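PDB 3HM4: chemotaxis protein CheX from Desulfovibrio desulfuricans subsp. desulfuricans str. G20, which probably acts as a CheX-type phosphatase in chemotaxis, removing the phosphoryl group from the response regulator CheY. Local coordinates for residues 16-21 against 140-145; 57-62 against 129-134. All coordinates share one frame; numbering follows the deposited sequence. Where two conformers were deposited one is given.

Interaction 1 of 2, residues 16-21 against 140-145; sequences ATTNVL and IPFKTN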
# COMPACT_ATOMS: atom_id res chain seq x y z
N ALA A 16 -9.91 15.69 6.00
CA ALA A 16 -10.03 14.41 6.69
C ALA A 16 -8.78 14.10 7.54
O ALA A 16 -8.86 13.64 8.67
CB ALA A 16 -10.29 13.27 5.69
N THR A 17 -7.61 14.33 6.93
CA THR A 17 -6.32 14.08 7.61
C THR A 17 -6.18 14.97 8.86
O THR A 17 -5.84 14.47 9.94
CB THR A 17 -5.16 14.26 6.65
OG1 THR A 17 -5.30 13.31 5.60
CG2 THR A 17 -3.84 13.99 7.35
N THR A 18 -6.46 16.25 8.68
CA THR A 18 -6.38 17.18 9.80
C THR A 18 -7.32 16.77 10.91
O THR A 18 -6.90 16.68 12.10
CB THR A 18 -6.66 18.63 9.32
OG1 THR A 18 -5.76 18.99 8.26
CG2 THR A 18 -6.60 19.64 10.50
N ASN A 19 -8.57 16.47 10.55
CA ASN A 19 -9.56 16.11 11.58
C ASN A 19 -9.20 14.82 12.29
O ASN A 19 -9.29 14.76 13.51
CB ASN A 19 -10.96 16.03 10.98
CG ASN A 19 -11.51 17.38 10.55
OD1 ASN A 19 -10.97 18.43 10.89
ND2 ASN A 19 -12.59 17.36 9.78
N VAL A 20 -8.79 13.79 11.55
CA VAL A 20 -8.46 12.52 12.18
C VAL A 20 -7.25 12.65 13.13
O VAL A 20 -7.30 12.17 14.26
CB VAL A 20 -8.21 11.39 11.13
CG1 VAL A 20 -7.71 10.15 11.79
CG2 VAL A 20 -9.53 11.11 10.42
N LEU A 21 -6.17 13.27 12.64
CA LEU A 21 -4.96 13.43 13.48
C LEU A 21 -5.22 14.30 14.72
O LEU A 21 -4.67 14.02 15.79
CB LEU A 21 -3.72 13.88 12.69
CG LEU A 21 -2.92 12.78 11.98
CD1 LEU A 21 -2.42 11.71 13.01
CD2 LEU A 21 -3.72 12.15 10.89
N ILE A 140 0.69 16.68 0.37
CA ILE A 140 0.39 17.76 1.29
C ILE A 140 1.26 17.57 2.53
O ILE A 140 1.05 16.61 3.27
CB ILE A 140 -1.08 17.87 1.67
CG1 ILE A 140 -1.99 17.81 0.42
CG2 ILE A 140 -1.26 19.21 2.47
CD1 ILE A 140 -2.51 16.44 0.08
N PRO A 141 2.23 18.47 2.77
CA PRO A 141 3.09 18.31 3.94
C PRO A 141 2.38 18.88 5.17
O PRO A 141 1.61 19.84 5.04
CB PRO A 141 4.33 19.12 3.58
CG PRO A 141 3.74 20.28 2.76
CD PRO A 141 2.53 19.70 2.03
N PHE A 142 2.71 18.33 6.35
CA PHE A 142 2.12 18.78 7.60
C PHE A 142 3.18 19.01 8.64
O PHE A 142 4.14 18.22 8.77
CB PHE A 142 1.17 17.72 8.20
CG PHE A 142 -0.20 17.66 7.57
CD1 PHE A 142 -0.37 17.10 6.30
CD2 PHE A 142 -1.31 18.10 8.27
CE1 PHE A 142 -1.64 17.02 5.73
CE2 PHE A 142 -2.58 17.99 7.74
CZ PHE A 142 -2.75 17.45 6.44
N LYS A 143 2.95 20.04 9.45
CA LYS A 143 3.64 20.23 10.73
C LYS A 143 2.70 19.72 11.82
O LYS A 143 1.48 19.71 11.67
CB LYS A 143 3.90 21.70 11.01
CG LYS A 143 4.89 22.34 10.09
CD LYS A 143 5.24 23.79 10.54
CE LYS A 143 4.09 24.73 10.56
NZ LYS A 143 3.51 24.95 9.24
N THR A 144 3.29 19.26 12.92
CA THR A 144 2.55 18.90 14.11
C THR A 144 3.37 19.32 15.32
O THR A 144 4.50 19.81 15.20
CB THR A 144 2.25 17.36 14.22
OG1 THR A 144 3.37 16.63 14.75
CG2 THR A 144 1.76 16.74 12.90
N ASN A 145 2.84 19.08 16.51
CA ASN A 145 3.61 19.36 17.72
C ASN A 145 4.81 18.42 17.91
O ASN A 145 5.68 18.70 18.72
CB ASN A 145 2.73 19.21 18.97
CG ASN A 145 1.59 20.20 19.02
OD1 ASN A 145 1.66 21.28 18.43
ND2 ASN A 145 0.54 19.86 19.82
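Thr18 OG1 has two neighbours: the carbonyl oxygen of Val14, one turn back in helix 10-25, to which it is hydrogen-bonded, and the edge of the aromatic ring of Phe142 on strand 138-143. The setting is an alpha/beta layer contact, in which helix 10-25, packed beside helix 84-109, lies over part of one face of the six-stranded antiparallel sheet. The ring meets the hydroxyl with its edge: Thr18 OG1 lies in the ring plane, 3.4 Å from Phe142 CE2 and 3.8 Å from Phe142 CZ. No hydrogen bond joins the two segments; the oxygen only touches the C-H edge of the ring.

Thr17, the preceding helix residue, fills the other part of the contact with carbon. Its CG2 is 3.7 Å from Phe142 CZ and 4.1 Å from Phe142 CE1, approaching the ring obliquely. With Thr17 OG1 beside its own backbone nitrogen (chi1 -61°), the hydroxyl can bond to Phe13 O while the methyl is left to touch the ring. Both threonines thus return their hydroxyls to the helix backbone, and the interface is dominated by van der Waals packing.

The backbones stay well apart, Thr18 CA being 8.9 Å from Phe142 CA, and the phenyl ring spans much of that gap. Phe149 on the adjacent strand stacks on the Phe142 ring and also pairs with that residue through the backbone, while Pro29 and Pro31 touch the same side chain. On the helix side, Thr17 CB adds a last carbon contact, 4.0 Å from Phe142 CZ.

Interaction 2 of 2, residues 57-62 against 129-134; sequences NGSISV and ISHVTK
His131 projects its imidazole at Ser59 and Ser61, and both hydroxyl oxygens meet the edge of the ring, lying in its plane. The arrangement is a packing of beta layers: strand 58-64 belongs to the six-stranded antiparallel sheet, whereas strand 127-131 pairs with strand 42-44 and, across the interface, with a strand of the second subunit, so its sheet continues into that chain. The short strand segments run nearly antiparallel, at 157°, with their axes 9.3 Å apart, a distance too great for backbone pairing and bridged instead by side chains.

One hydrogen bond crosses the gap, between His131 NE2 and Ser61 OG, 2.8 Å apart; either could be the donor. The angle at the hydroxyl, Ser61 CB-OG to His131 NE2, is 109°, close to tetrahedral. Ser61 OG reaches this position by sitting between its backbone nitrogen and carbonyl carbon (chi1 64°).

Ser59, two residues away on the same face of the strand, flanks the other part of the ring edge. Its OG is 3.4 Å from His131 CE1, and its CB is 3.6 Å from His131 ND1, so the imidazole is braced along its edge by both serines. Ser59 OG also hydrogen-bonds to an unidentified bound molecule, probably from the crystallisation liquor, and weakly to Val50 O.

Glu152 and Cys154 contact the histidine from the neighbouring strand 149-155. Ser120 of the second subunit packs on it too, placing the contact at the dimer interface. Ile129 extends the apolar part of the packing, its CD1 lying 4.4 Å from Ser61 CB.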
# COMPACT_ATOMS: atom_id res chain seq x y z
N ASN A 57 -9.75 5.32 -10.06
CA ASN A 57 -9.15 4.48 -9.02
C ASN A 57 -7.88 5.15 -8.58
O ASN A 57 -7.24 5.88 -9.32
CB ASN A 57 -8.85 3.12 -9.63
CG ASN A 57 -10.08 2.43 -10.13
OD1 ASN A 57 -11.09 2.38 -9.46
ND2 ASN A 57 -9.99 1.91 -11.36
N GLY A 58 -7.50 4.90 -7.36
CA GLY A 58 -6.34 5.58 -6.80
C GLY A 58 -5.98 5.09 -5.44
O GLY A 58 -6.25 3.94 -5.11
N SER A 59 -5.33 5.98 -4.71
CA SER A 59 -4.79 5.60 -3.42
C SER A 59 -4.55 6.83 -2.55
O SER A 59 -4.37 7.93 -3.07
CB SER A 59 -3.45 4.93 -3.67
OG SER A 59 -2.87 4.45 -2.50
N ILE A 60 -4.58 6.60 -1.24
CA ILE A 60 -4.20 7.60 -0.24
C ILE A 60 -3.07 7.00 0.59
O ILE A 60 -3.17 5.85 1.05
CB ILE A 60 -5.36 7.97 0.72
CG1 ILE A 60 -6.64 8.33 -0.05
CG2 ILE A 60 -4.94 9.10 1.70
CD1 ILE A 60 -7.89 8.38 0.83
N SER A 61 -1.97 7.74 0.75
CA SER A 61 -0.91 7.30 1.66
C SER A 61 -0.54 8.40 2.64
O SER A 61 -0.80 9.58 2.42
CB SER A 61 0.34 6.83 0.91
OG SER A 61 0.92 7.88 0.20
N VAL A 62 0.09 7.98 3.72
CA VAL A 62 0.64 8.90 4.69
C VAL A 62 2.03 8.38 5.07
O VAL A 62 2.19 7.20 5.34
CB VAL A 62 -0.32 9.08 5.89
CG1 VAL A 62 -0.59 7.75 6.60
CG2 VAL A 62 0.18 10.18 6.82
N ILE A 129 8.02 4.74 -0.37
CA ILE A 129 6.77 4.32 -0.96
C ILE A 129 6.55 5.15 -2.22
O ILE A 129 6.75 6.38 -2.21
CB ILE A 129 5.59 4.39 0.04
CG1 ILE A 129 4.27 3.94 -0.61
CG2 ILE A 129 5.42 5.76 0.61
CD1 ILE A 129 3.18 3.48 0.42
N SER A 130 6.14 4.47 -3.28
CA SER A 130 5.93 5.05 -4.59
C SER A 130 4.57 4.63 -5.14
O SER A 130 4.30 3.45 -5.23
CB SER A 130 6.99 4.56 -5.58
OG SER A 130 8.33 4.91 -5.16
N HIS A 131 3.76 5.57 -5.55
CA HIS A 131 2.48 5.33 -6.19
C HIS A 131 2.65 4.97 -7.64
O HIS A 131 3.39 5.65 -8.37
CB HIS A 131 1.55 6.55 -6.06
CG HIS A 131 1.08 6.75 -4.66
ND1 HIS A 131 -0.06 6.16 -4.17
CD2 HIS A 131 1.58 7.51 -3.65
CE1 HIS A 131 -0.22 6.50 -2.90
NE2 HIS A 131 0.78 7.30 -2.56
N VAL A 132 2.01 3.90 -8.09
CA VAL A 132 2.12 3.40 -9.46
C VAL A 132 0.89 3.89 -10.20
O VAL A 132 -0.21 3.33 -10.06
CB VAL A 132 2.21 1.88 -9.47
CG1 VAL A 132 2.21 1.34 -10.91
CG2 VAL A 132 3.41 1.38 -8.67
N THR A 133 1.07 4.95 -10.98
CA THR A 133 -0.03 5.59 -11.65
C THR A 133 0.44 6.43 -12.79
O THR A 133 1.54 6.91 -12.80
CB THR A 133 -0.81 6.53 -10.67
OG1 THR A 133 -1.90 7.18 -11.34
CG2 THR A 133 0.06 7.59 -10.02
N LYS A 134 -0.47 6.53 -13.76
CA LYS A 134 -0.31 7.38 -14.93
C LYS A 134 -0.50 8.88 -14.61
O LYS A 134 -0.10 9.78 -15.38
CB LYS A 134 -1.36 6.96 -15.99

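How the interactions relate
The centres of interactions 1 and 2 are about 18 Å apart, on opposite sides of the chain's centre, and their nearest atoms are about 6 Å apart without touching. Both reach the six-stranded sheet, where strand 149-155 lies between 138-143 and 58-64. Residues of that middle strand show the division: Phe149 and Val151 touch helix 10-25, whereas Glu152 and Cys154 touch His131. Along the chain the order is 16-21, 57-62, 129-134, 140-145, so interaction 1 encloses interaction 2, and strands 127-131 and 138-143 are consecutive. One contact joins the sheet to a helix within the subunit; the other joins it to strand 127-131, which pairs with a strand of the second subunit.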